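Local coordinates for protein Cd1 (Flavonifractor plautii, PDB 7D39) that probably reduces flavones and flavonols with the help of bound FMN, as an ene-reductase that starts their breakdown in a gut bacterium, at residues D16-I20 / E34-L38; L38-E44 / D68-L73; K137-F141 / I197-A201; A161-M165 / H262-K268. One frame throughout, in Å; residues are numbered along the deposited sequence.

Contacts 1, 2 and 3 lie in the FMN-binding alpha/beta domain, which is built on a parallel sheet of five strands. Contact 1 packs helix 14-28 on strand 32-37, at one edge of the sheet. Contact 2 holds the loop after strand 32-37 to the start of helix 70-79; it shares L38 with contact 1 and touches it through I36, their centres about 15 Å apart. Contact 3 sets helix 184-202 against strand 138-144 of the same sheet, its centre about 15 Å from that of contact 1. Contact 4 joins this domain, at the end of helix 153-162, to the start of helix 265-285. Contacts 3 and 4 interleave along the chain and touch at A161.

Contact 1: D16-I20 / E34-L38; sequences DGMCI and EFIQL
The F35 ring receives I20 over one face and D16 and C19 at its rim. I20 CG1 stands 4.2 Å from the F35 ring centroid, only 7° off the ring normal, a CH-pi contact, while I20 CD1 reaches across to F35 CE2. At the edge D16 OD1 lies in the ring plane, 3.7 Å from F35 CZ, with the carboxylate nearly perpendicular to the ring. C19 SG also comes to the edge, 3.9 Å from F35 CE1, as a sulfur-aromatic contact; with SG anti to the backbone N (chi1 -173°), the sulfur is directed at the strand. The segments belong to the beta-alpha-beta unit formed by strand 2-7, helix 14-28 and strand 32-37, the first such unit of this flavodoxin-like fold; segments 16-20 and 34-37 run nearly antiparallel, their axes 10.0 Å apart. Beyond the ring, Q37 bends at chi2 and sends NE2 to D16 OD1, 2.7 Å away in an almost straight bond. The donor meets the syn lone pair, and OD1 lies in the Q37 amide plane although the two flat groups are tilted 61° to each other. The buried carboxylate is gripped further by S7 OG at OD1 and by N12 N at OD2, which fixes its rotation. The D16 side chain sits about 6 Å from the bound FMN, and G9 O takes a second bond from Q37 NE2.

Contact 2: L38-E44 / D68-L73; sequences LQNLHIE and DDFDWL
H42 and D69 clasp each other through two hydrogen bonds, tying the loop after strand 32-37 to the start of helix 70-79, a strand-to-helix connection of the flavodoxin-like fold. H42 N gives a nearly straight bond of 2.8 Å to D69 OD2, which it meets on the anti side and 21° out of the carboxylate plane. In return D69 N donates to H42 O, 2.8 Å away and approached almost head-on to the carbonyl. Were D69 an alanine, H42 N would probably be left without its carboxylate acceptor and the loop freer to shift from the helix. Beside the clasp, L41 CG packs on D69 CB, and L41 CD1 lies 3.6 Å from W72 CZ3, the two side chains crossing at about a right angle. L73 is the apolar hub: CG anti to the backbone N (chi1 179°) points it at the loop, where CD2 meets I43 CD1 at 3.9 Å and L38 CD2 at 4.0 Å, and CD1 meets L41 CD2. On the outer side D68 OD2 approaches the H42 ring edge in plane, making a weak bond of 3.4 Å with ND1; the other ring nitrogen, NE2, donates weakly to E44 OE1, if both nitrogens carry protons, which the two carboxylates would probably favour. Further out, I36 of strand 32-37 packs on L41, W72 and L73, and helix 96-109 supplies R104 alongside I43 and F70. From that helix R104 NH1 makes a hydrogen bond with E44 O.

Contact 3: K137-F141 / I197-A201; sequences KVISF and IAEAA
V138 and I197 carry most of this buried, largely apolar meeting, with no hydrogen bond between the segments; the two side chains lie alongside, pointing opposite ways. I197 CD1 presses on V138 CG2 at 3.5 Å, tighter than an ordinary carbon-carbon contact. With CG1 anti to the backbone N (chi1 -165°) and a turn at chi2 (60°), the I197 chain delivers CD1 to the strand, where it also lies 3.7 Å from I139 N. V138 divides its two methyls along the helix: CG1 meets A200 CB at 4.0 Å, and CG2, besides I197, touches A201 CB at the same distance. This is helix-on-sheet packing in an alpha/beta fold of flavodoxin type: helix segment 197-201 runs nearly antiparallel to strand segment 138-141, their axes 8.5 Å apart, and the small A200 and A201 are consistent with so close an approach. V138 and S140 point toward helix 184-202, whereas I139 points away and packs on A161 of helix 153-162. S140 is the third participant, its OG 3.9 Å from I197 CD1; the buried hydroxyl is hydrogen-bonded to D170 N on the next strand. Neighbouring strands extend the surface, I169 touching V138 and A200, and V84 touching I197.

Contact 4: A161-M165 / H262-K268; sequences ALTPM and HDTLSGK
L162 and D263 bring the two backbones to 5.4 Å between their CA atoms, where one helix finishes and another is about to begin. Helix 153-162 closes in a Schellman motif, with M165 in positive phi as the C-prime residue, W166 N bonded to A161 O and M165 N weakly to L162 O. Across from it, T264 is the N-cap of helix 265-285: its OG1 accepts from G267 N at 3.0 Å. K268, one turn into that helix, stretches back to the junction and bends at chi4 (-52°) to bring NZ between two backbone carbonyls. K268 NZ donates to L162 O at 3.0 Å, from above the carbonyl plane, and to H262 O at 3.1 Å, almost in line with the C=O. A lysine of helix 265-285 thus donates to the last turn of helix 153-162 of the flavin domain, and D110 adds a long, weak ion pair to the ammonium. With an alanine in place of K268, the L162 and H262 carbonyls would probably lose the donor they share, and a gap would open beside M165. The selenomethionine M165 runs alongside the lysine in the opposite direction, its CG 3.5 Å from K268 CE. Its turn at chi3 (66°) carries CE to 3.2 Å from D263 O, while SE lies 3.9 Å from L265 CD2. L162 CG packs on D263 CB at 4.0 Å, and the D263 carboxylate turns away to H218.

Contact 1: D16-I20 / E34-L38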
loop_
_atom_site.group_PDB
_atom_site.type_symbol
_atom_site.label_atom_id
_atom_site.label_comp_id
_atom_site.label_asym_id
_atom_site.label_seq_id
_atom_site.Cartn_x
_atom_site.Cartn_y
_atom_site.Cartn_z
ATOM N N ASP A 16 -8.905 -16.616 -0.582
ATOM C CA ASP A 16 -8.246 -17.503 -1.537
ATOM C C ASP A 16 -9.091 -17.657 -2.790
ATOM O O ASP A 16 -8.593 -17.521 -3.913
ATOM C CB ASP A 16 -8.000 -18.888 -0.917
ATOM C CG ASP A 16 -6.798 -18.935 0.028
ATOM O OD1 ASP A 16 -6.239 -17.883 0.420
ATOM O OD2 ASP A 16 -6.415 -20.058 0.409
ATOM N N GLY A 17 -10.379 -17.962 -2.609
ATOM C CA GLY A 17 -11.267 -18.189 -3.749
ATOM C C GLY A 17 -11.384 -16.981 -4.657
ATOM O O GLY A 17 -11.216 -17.087 -5.873
HETATM N N MSE A 18 -11.652 -15.811 -4.077
HETATM C CA MSE A 18 -11.761 -14.576 -4.848
HETATM C C MSE A 18 -10.461 -14.288 -5.567
HETATM O O MSE A 18 -10.446 -13.828 -6.716
HETATM C CB MSE A 18 -12.114 -13.389 -3.943
HETATM C CG MSE A 18 -13.436 -13.560 -3.242
HETATM SE SE MSE A 18 -14.931 -13.316 -4.493
HETATM C CE MSE A 18 -14.875 -11.360 -4.617
ATOM N N CYS A 19 -9.357 -14.529 -4.863
ATOM C CA CYS A 19 -8.054 -14.324 -5.471
ATOM C C CYS A 19 -7.864 -15.269 -6.654
ATOM O O CYS A 19 -7.454 -14.853 -7.745
ATOM C CB CYS A 19 -6.959 -14.513 -4.424
ATOM S SG CYS A 19 -5.322 -14.077 -5.031
ATOM N N ILE A 20 -8.187 -16.544 -6.465
ATOM C CA ILE A 20 -7.982 -17.498 -7.545
ATOM C C ILE A 20 -8.932 -17.209 -8.699
ATOM O O ILE A 20 -8.549 -17.273 -9.871
ATOM C CB ILE A 20 -8.114 -18.929 -7.003
ATOM C CG1 ILE A 20 -6.900 -19.231 -6.108
ATOM C CG2 ILE A 20 -8.219 -19.927 -8.144
ATOM C CD1 ILE A 20 -7.121 -20.366 -5.134
ATOM N N GLU A 34 0.282 -17.118 -10.873
ATOM C CA GLU A 34 0.889 -17.733 -9.710
ATOM C C GLU A 34 0.124 -17.265 -8.481
ATOM O O GLU A 34 -0.395 -16.143 -8.440
ATOM C CB GLU A 34 2.377 -17.363 -9.620
ATOM C CG GLU A 34 3.116 -17.974 -8.434
ATOM C CD GLU A 34 4.613 -17.652 -8.450
ATOM O OE1 GLU A 34 5.045 -16.813 -9.275
ATOM O OE2 GLU A 34 5.353 -18.242 -7.634
ATOM N N PHE A 35 0.064 -18.126 -7.472
ATOM C CA PHE A 35 -0.718 -17.861 -6.271
ATOM C C PHE A 35 0.165 -18.033 -5.048
ATOM O O PHE A 35 0.919 -19.006 -4.960
ATOM C CB PHE A 35 -1.924 -18.804 -6.210
ATOM C CG PHE A 35 -2.736 -18.686 -4.960
ATOM C CD1 PHE A 35 -3.349 -17.495 -4.618
ATOM C CD2 PHE A 35 -2.907 -19.785 -4.139
ATOM C CE1 PHE A 35 -4.100 -17.402 -3.453
ATOM C CE2 PHE A 35 -3.664 -19.700 -2.997
ATOM C CZ PHE A 35 -4.260 -18.512 -2.650
ATOM N N ILE A 36 0.078 -17.087 -4.114
ATOM C CA ILE A 36 0.782 -17.172 -2.838
ATOM C C ILE A 36 -0.235 -17.032 -1.708
ATOM O O ILE A 36 -0.992 -16.055 -1.657
ATOM C CB ILE A 36 1.892 -16.112 -2.711
ATOM C CG1 ILE A 36 3.064 -16.469 -3.624
ATOM C CG2 ILE A 36 2.385 -16.023 -1.283
ATOM C CD1 ILE A 36 4.202 -15.429 -3.590
ATOM N N GLN A 37 -0.256 -18.016 -0.813
ATOM C CA GLN A 37 -1.102 -18.008 0.373
ATOM C C GLN A 37 -0.244 -17.558 1.555
ATOM O O GLN A 37 0.719 -18.236 1.911
ATOM C CB GLN A 37 -1.687 -19.405 0.603
ATOM C CG GLN A 37 -3.168 -19.434 0.994
ATOM C CD GLN A 37 -3.414 -18.809 2.341
ATOM O OE1 GLN A 37 -2.590 -18.930 3.249
ATOM N NE2 GLN A 37 -4.543 -18.126 2.483
ATOM N N LEU A 38 -0.574 -16.408 2.154
ATOM C CA LEU A 38 0.339 -15.830 3.143
ATOM C C LEU A 38 0.432 -16.635 4.437
ATOM O O LEU A 38 1.415 -16.467 5.171
ATOM C CB LEU A 38 -0.060 -14.394 3.482
ATOM C CG LEU A 38 0.078 -13.345 2.370
ATOM C CD1 LEU A 38 -0.380 -11.959 2.832
ATOM C CD2 LEU A 38 1.515 -13.303 1.854
#

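Contact 2: L38-E44 / D68-L73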
loop_
_atom_site.group_PDB
_atom_site.type_symbol
_atom_site.label_atom_id
_atom_site.label_comp_id
_atom_site.label_asym_id
_atom_site.label_seq_id
_atom_site.Cartn_x
_atom_site.Cartn_y
_atom_site.Cartn_z
ATOM N N LEU A 38 -0.574 -16.408 2.154
ATOM C CA LEU A 38 0.339 -15.830 3.143
ATOM C C LEU A 38 0.432 -16.635 4.437
ATOM O O LEU A 38 1.415 -16.467 5.171
ATOM C CB LEU A 38 -0.060 -14.394 3.482
ATOM C CG LEU A 38 0.078 -13.345 2.370
ATOM C CD1 LEU A 38 -0.380 -11.959 2.832
ATOM C CD2 LEU A 38 1.515 -13.303 1.854
ATOM N N GLN A 39 -0.565 -17.468 4.752
ATOM C CA GLN A 39 -0.461 -18.313 5.931
ATOM C C GLN A 39 0.686 -19.320 5.827
ATOM O O GLN A 39 1.115 -19.852 6.850
ATOM C CB GLN A 39 -1.765 -19.080 6.194
ATOM C CG GLN A 39 -3.042 -18.222 6.316
ATOM C CD GLN A 39 -2.898 -17.061 7.280
ATOM O OE1 GLN A 39 -2.258 -17.182 8.312
ATOM N NE2 GLN A 39 -3.484 -15.917 6.935
ATOM N N ASN A 40 1.181 -19.612 4.622
ATOM C CA ASN A 40 2.337 -20.490 4.470
ATOM C C ASN A 40 3.650 -19.786 4.762
ATOM O O ASN A 40 4.694 -20.438 4.737
ATOM C CB ASN A 40 2.414 -21.067 3.050
ATOM C CG ASN A 40 1.277 -21.995 2.741
ATOM O OD1 ASN A 40 0.772 -22.676 3.622
ATOM N ND2 ASN A 40 0.855 -22.025 1.485
ATOM N N LEU A 41 3.630 -18.484 5.008
ATOM C CA LEU A 41 4.839 -17.678 5.113
ATOM C C LEU A 41 5.047 -17.249 6.558
ATOM O O LEU A 41 4.088 -17.096 7.321
ATOM C CB LEU A 41 4.757 -16.439 4.211
ATOM C CG LEU A 41 5.316 -16.414 2.784
ATOM C CD1 LEU A 41 5.152 -17.716 2.063
ATOM C CD2 LEU A 41 4.656 -15.279 1.981
ATOM N N HIS A 42 6.307 -17.087 6.938
ATOM C CA HIS A 42 6.650 -16.539 8.241
ATOM C C HIS A 42 7.171 -15.131 8.010
ATOM O O HIS A 42 8.217 -14.941 7.378
ATOM C CB HIS A 42 7.678 -17.391 8.980
ATOM C CG HIS A 42 8.148 -16.759 10.252
ATOM N ND1 HIS A 42 9.456 -16.377 10.456
ATOM C CD2 HIS A 42 7.471 -16.399 11.368
ATOM C CE1 HIS A 42 9.570 -15.831 11.654
ATOM N NE2 HIS A 42 8.378 -15.824 12.224
ATOM N N ILE A 43 6.437 -14.148 8.516
ATOM C CA ILE A 43 6.782 -12.749 8.343
ATOM C C ILE A 43 6.707 -12.078 9.708
ATOM O O ILE A 43 5.645 -12.068 10.341
ATOM C CB ILE A 43 5.856 -12.062 7.324
ATOM C CG1 ILE A 43 6.041 -12.709 5.958
ATOM C CG2 ILE A 43 6.163 -10.597 7.210
ATOM C CD1 ILE A 43 5.013 -12.310 4.977
ATOM N N GLU A 44 7.835 -11.534 10.162
ATOM C CA GLU A 44 7.927 -10.853 11.449
ATOM C C GLU A 44 7.498 -9.398 11.326
ATOM O O GLU A 44 7.599 -8.791 10.254
ATOM C CB GLU A 44 9.362 -10.890 11.981
ATOM C CG GLU A 44 9.903 -12.270 12.276
ATOM C CD GLU A 44 9.539 -12.743 13.657
ATOM O OE1 GLU A 44 8.824 -13.760 13.776
ATOM O OE2 GLU A 44 9.962 -12.088 14.630
ATOM N N ASP A 68 11.079 -12.174 7.421
ATOM C CA ASP A 68 11.879 -13.437 7.327
ATOM C C ASP A 68 11.698 -14.258 6.038
ATOM O O ASP A 68 12.670 -14.595 5.378
ATOM C CB ASP A 68 11.581 -14.350 8.499
ATOM C CG ASP A 68 12.826 -15.045 9.011
ATOM O OD1 ASP A 68 13.930 -14.485 8.830
ATOM O OD2 ASP A 68 12.700 -16.143 9.595
ATOM N N ASP A 69 10.453 -14.599 5.707
ATOM C CA ASP A 69 10.063 -14.895 4.329
ATOM C C ASP A 69 9.718 -13.639 3.543
ATOM O O ASP A 69 9.300 -13.739 2.385
ATOM C CB ASP A 69 8.852 -15.826 4.293
ATOM C CG ASP A 69 9.199 -17.257 4.656
ATOM O OD1 ASP A 69 10.324 -17.687 4.330
ATOM O OD2 ASP A 69 8.339 -17.942 5.263
ATOM N N PHE A 70 9.865 -12.462 4.146
ATOM C CA PHE A 70 9.500 -11.238 3.450
ATOM C C PHE A 70 10.342 -11.050 2.191
ATOM O O PHE A 70 9.811 -10.737 1.121
ATOM C CB PHE A 70 9.628 -10.036 4.389
ATOM C CG PHE A 70 9.172 -8.756 3.777
ATOM C CD1 PHE A 70 7.830 -8.460 3.699
ATOM C CD2 PHE A 70 10.089 -7.866 3.235
ATOM C CE1 PHE A 70 7.391 -7.282 3.105
ATOM C CE2 PHE A 70 9.670 -6.690 2.647
ATOM C CZ PHE A 70 8.315 -6.392 2.585
ATOM N N ASP A 71 11.662 -11.238 2.295
ATOM C CA ASP A 71 12.509 -11.062 1.121
ATOM C C ASP A 71 12.067 -11.981 -0.008
ATOM O O ASP A 71 11.991 -11.558 -1.165
ATOM C CB ASP A 71 13.981 -11.304 1.473
ATOM C CG ASP A 71 14.595 -10.146 2.246
ATOM O OD1 ASP A 71 14.044 -9.028 2.194
ATOM O OD2 ASP A 71 15.634 -10.349 2.901
ATOM N N TRP A 72 11.767 -13.240 0.309
ATOM C CA TRP A 72 11.213 -14.140 -0.699
ATOM C C TRP A 72 9.934 -13.567 -1.300
ATOM O O TRP A 72 9.791 -13.478 -2.525
ATOM C CB TRP A 72 10.961 -15.509 -0.078
ATOM C CG TRP A 72 10.373 -16.518 -1.013
ATOM C CD1 TRP A 72 11.052 -17.382 -1.837
ATOM C CD2 TRP A 72 8.980 -16.782 -1.217
ATOM N NE1 TRP A 72 10.162 -18.158 -2.542
ATOM C CE2 TRP A 72 8.886 -17.817 -2.179
ATOM C CE3 TRP A 72 7.807 -16.249 -0.683
ATOM C CZ2 TRP A 72 7.666 -18.321 -2.617
ATOM C CZ3 TRP A 72 6.584 -16.751 -1.130
ATOM C CH2 TRP A 72 6.530 -17.782 -2.078
ATOM N N LEU A 73 8.992 -13.164 -0.449
ATOM C CA LEU A 73 7.746 -12.586 -0.952
ATOM C C LEU A 73 8.023 -11.397 -1.866
ATOM O O LEU A 73 7.446 -11.278 -2.953
ATOM C CB LEU A 73 6.855 -12.160 0.222
ATOM C CG LEU A 73 5.499 -11.505 -0.071
ATOM C CD1 LEU A 73 4.645 -12.403 -0.942
ATOM C CD2 LEU A 73 4.764 -11.140 1.229
#

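Contact 3: K137-F141 / I197-A201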
loop_
_atom_site.group_PDB
_atom_site.type_symbol
_atom_site.label_atom_id
_atom_site.label_comp_id
_atom_site.label_asym_id
_atom_site.label_seq_id
_atom_site.Cartn_x
_atom_site.Cartn_y
_atom_site.Cartn_z
ATOM N N LYS A 137 4.705 -1.036 -12.289
ATOM C CA LYS A 137 3.918 -2.217 -11.939
ATOM C C LYS A 137 2.475 -1.805 -11.672
ATOM O O LYS A 137 2.212 -0.690 -11.208
ATOM C CB LYS A 137 4.491 -2.953 -10.706
ATOM C CG LYS A 137 3.993 -4.400 -10.566
ATOM C CD LYS A 137 4.575 -5.111 -9.353
ATOM C CE LYS A 137 6.096 -5.031 -9.313
ATOM N NZ LYS A 137 6.733 -5.552 -10.561
ATOM N N VAL A 138 1.539 -2.718 -11.970
ATOM C CA VAL A 138 0.121 -2.519 -11.668
ATOM C C VAL A 138 -0.295 -3.487 -10.571
ATOM O O VAL A 138 0.239 -4.597 -10.462
ATOM C CB VAL A 138 -0.788 -2.699 -12.906
ATOM C CG1 VAL A 138 -0.571 -1.574 -13.927
ATOM C CG2 VAL A 138 -0.557 -4.055 -13.537
ATOM N N ILE A 139 -1.266 -3.061 -9.761
ATOM C CA ILE A 139 -1.739 -3.830 -8.618
ATOM C C ILE A 139 -3.216 -3.527 -8.408
ATOM O O ILE A 139 -3.668 -2.398 -8.612
ATOM C CB ILE A 139 -0.922 -3.523 -7.340
ATOM C CG1 ILE A 139 -1.360 -4.424 -6.176
ATOM C CG2 ILE A 139 -1.041 -2.031 -6.968
ATOM C CD1 ILE A 139 -0.279 -4.655 -5.116
ATOM N N SER A 140 -3.964 -4.547 -8.005
ATOM C CA SER A 140 -5.358 -4.399 -7.628
ATOM C C SER A 140 -5.589 -5.090 -6.295
ATOM O O SER A 140 -4.905 -6.061 -5.947
ATOM C CB SER A 140 -6.289 -4.969 -8.693
ATOM O OG SER A 140 -6.342 -4.095 -9.820
ATOM N N PHE A 141 -6.564 -4.577 -5.552
ATOM C CA PHE A 141 -6.860 -5.055 -4.214
ATOM C C PHE A 141 -8.324 -5.437 -4.105
ATOM O O PHE A 141 -9.193 -4.826 -4.728
ATOM C CB PHE A 141 -6.551 -3.986 -3.169
ATOM C CG PHE A 141 -5.109 -3.561 -3.147
ATOM C CD1 PHE A 141 -4.158 -4.351 -2.533
ATOM C CD2 PHE A 141 -4.718 -2.368 -3.720
ATOM C CE1 PHE A 141 -2.836 -3.957 -2.496
ATOM C CE2 PHE A 141 -3.386 -1.957 -3.670
ATOM C CZ PHE A 141 -2.455 -2.758 -3.073
ATOM N N ILE A 197 -6.604 -6.479 -14.191
ATOM C CA ILE A 197 -5.175 -6.456 -13.887
ATOM C C ILE A 197 -4.376 -7.031 -15.052
ATOM O O ILE A 197 -3.275 -6.555 -15.363
ATOM C CB ILE A 197 -4.882 -7.193 -12.563
ATOM C CG1 ILE A 197 -3.479 -6.858 -12.061
ATOM C CG2 ILE A 197 -4.983 -8.679 -12.735
ATOM C CD1 ILE A 197 -3.247 -5.379 -11.799
ATOM N N ALA A 198 -4.932 -8.023 -15.746
ATOM C CA ALA A 198 -4.227 -8.641 -16.861
ATOM C C ALA A 198 -4.091 -7.679 -18.035
ATOM O O ALA A 198 -3.007 -7.537 -18.608
ATOM C CB ALA A 198 -4.944 -9.924 -17.289
ATOM N N GLU A 199 -5.183 -7.018 -18.422
ATOM C CA GLU A 199 -5.090 -6.051 -19.511
ATOM C C GLU A 199 -4.106 -4.948 -19.156
ATOM O O GLU A 199 -3.251 -4.580 -19.967
ATOM C CB GLU A 199 -6.459 -5.449 -19.825
ATOM C CG GLU A 199 -7.546 -6.443 -20.160
ATOM C CD GLU A 199 -7.345 -7.084 -21.504
ATOM O OE1 GLU A 199 -6.204 -7.487 -21.807
ATOM O OE2 GLU A 199 -8.327 -7.172 -22.270
ATOM N N ALA A 200 -4.214 -4.416 -17.932
ATOM C CA ALA A 200 -3.351 -3.323 -17.500
ATOM C C ALA A 200 -1.887 -3.689 -17.643
ATOM O O ALA A 200 -1.080 -2.873 -18.085
ATOM C CB ALA A 200 -3.660 -2.959 -16.048
ATOM N N ALA A 201 -1.523 -4.910 -17.251
ATOM C CA ALA A 201 -0.130 -5.330 -17.284
ATOM C C ALA A 201 0.383 -5.516 -18.702
ATOM O O ALA A 201 1.600 -5.488 -18.916
ATOM C CB ALA A 201 0.044 -6.618 -16.492
#

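Contact 4: A161-M165 / H262-K268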
loop_
_atom_site.group_PDB
_atom_site.type_symbol
_atom_site.label_atom_id
_atom_site.label_comp_id
_atom_site.label_asym_id
_atom_site.label_seq_id
_atom_site.Cartn_x
_atom_site.Cartn_y
_atom_site.Cartn_z
ATOM N N ALA A 161 0.443 0.363 -2.039
ATOM C CA ALA A 161 0.842 0.788 -3.381
ATOM C C ALA A 161 1.563 2.128 -3.362
ATOM O O ALA A 161 2.414 2.384 -4.223
ATOM C CB ALA A 161 -0.380 0.887 -4.294
ATOM N N LEU A 162 1.234 2.985 -2.392
ATOM C CA LEU A 162 1.743 4.353 -2.377
ATOM C C LEU A 162 3.258 4.394 -2.270
ATOM O O LEU A 162 3.906 5.255 -2.874
ATOM C CB LEU A 162 1.113 5.127 -1.219
ATOM C CG LEU A 162 1.595 6.551 -0.989
ATOM C CD1 LEU A 162 0.484 7.350 -0.347
ATOM C CD2 LEU A 162 2.819 6.550 -0.094
ATOM N N THR A 163 3.845 3.504 -1.474
ATOM C CA THR A 163 5.283 3.575 -1.243
ATOM C C THR A 163 6.065 3.439 -2.544
ATOM O O THR A 163 6.839 4.344 -2.877
ATOM C CB THR A 163 5.659 2.550 -0.161
ATOM O OG1 THR A 163 5.287 3.084 1.116
ATOM C CG2 THR A 163 7.148 2.213 -0.140
ATOM N N PRO A 164 5.905 2.361 -3.326
ATOM C CA PRO A 164 6.585 2.271 -4.627
ATOM C C PRO A 164 5.849 2.948 -5.769
ATOM O O PRO A 164 6.312 2.864 -6.911
ATOM C CB PRO A 164 6.653 0.760 -4.868
ATOM C CG PRO A 164 5.401 0.254 -4.198
ATOM C CD PRO A 164 5.255 1.095 -2.954
HETATM N N MSE A 165 4.733 3.614 -5.498
HETATM C CA MSE A 165 3.924 4.253 -6.532
HETATM C C MSE A 165 3.486 3.294 -7.635
HETATM O O MSE A 165 3.437 3.660 -8.804
HETATM C CB MSE A 165 4.679 5.430 -7.140
HETATM C CG MSE A 165 4.754 6.623 -6.218
HETATM SE SE MSE A 165 5.910 8.039 -6.928
HETATM C CE MSE A 165 4.872 8.552 -8.495
ATOM N N HIS A 262 1.770 12.763 -1.407
ATOM C CA HIS A 262 2.604 11.669 -0.917
ATOM C C HIS A 262 2.840 10.575 -1.945
ATOM O O HIS A 262 3.726 9.739 -1.741
ATOM C CB HIS A 262 1.983 11.036 0.329
ATOM C CG HIS A 262 1.824 11.974 1.484
ATOM N ND1 HIS A 262 2.229 13.295 1.447
ATOM C CD2 HIS A 262 1.295 11.779 2.713
ATOM C CE1 HIS A 262 1.966 13.865 2.612
ATOM N NE2 HIS A 262 1.396 12.966 3.395
ATOM N N ASP A 263 2.064 10.528 -3.020
ATOM C CA ASP A 263 2.208 9.479 -4.020
ATOM C C ASP A 263 2.779 10.011 -5.331
ATOM O O ASP A 263 2.581 9.398 -6.382
ATOM C CB ASP A 263 0.864 8.788 -4.264
ATOM C CG ASP A 263 -0.173 9.733 -4.823
ATOM O OD1 ASP A 263 0.056 10.954 -4.738
ATOM O OD2 ASP A 263 -1.204 9.262 -5.351
ATOM N N THR A 264 3.473 11.145 -5.291
ATOM C CA THR A 264 4.226 11.666 -6.418
ATOM C C THR A 264 5.704 11.682 -6.059
ATOM O O THR A 264 6.076 11.758 -4.884
ATOM C CB THR A 264 3.793 13.090 -6.790
ATOM O OG1 THR A 264 4.273 14.004 -5.797
ATOM C CG2 THR A 264 2.272 13.195 -6.883
ATOM N N LEU A 265 6.551 11.625 -7.090
ATOM C CA LEU A 265 7.989 11.761 -6.877
ATOM C C LEU A 265 8.316 13.063 -6.161
ATOM O O LEU A 265 9.119 13.085 -5.222
ATOM C CB LEU A 265 8.734 11.701 -8.204
ATOM C CG LEU A 265 8.935 10.319 -8.783
ATOM C CD1 LEU A 265 9.937 10.432 -9.909
ATOM C CD2 LEU A 265 9.448 9.399 -7.706
ATOM N N SER A 266 7.718 14.166 -6.609
ATOM C CA SER A 266 8.014 15.454 -6.000
ATOM C C SER A 266 7.754 15.416 -4.501
ATOM O O SER A 266 8.609 15.806 -3.696
ATOM C CB SER A 266 7.179 16.538 -6.684
ATOM O OG SER A 266 7.464 17.825 -6.178
ATOM N N GLY A 267 6.582 14.915 -4.104
ATOM C CA GLY A 267 6.264 14.855 -2.692
ATOM C C GLY A 267 7.178 13.935 -1.917
ATOM O O GLY A 267 7.508 14.219 -0.761
ATOM N N LYS A 268 7.608 12.834 -2.539
ATOM C CA LYS A 268 8.502 11.899 -1.868
ATOM C C LYS A 268 9.893 12.498 -1.683
ATOM O O LYS A 268 10.532 12.278 -0.651
ATOM C CB LYS A 268 8.577 10.591 -2.653
ATOM C CG LYS A 268 7.353 9.685 -2.502
ATOM C CD LYS A 268 7.560 8.330 -3.189
ATOM C CE LYS A 268 6.273 7.489 -3.139
ATOM N NZ LYS A 268 5.759 7.395 -1.745
#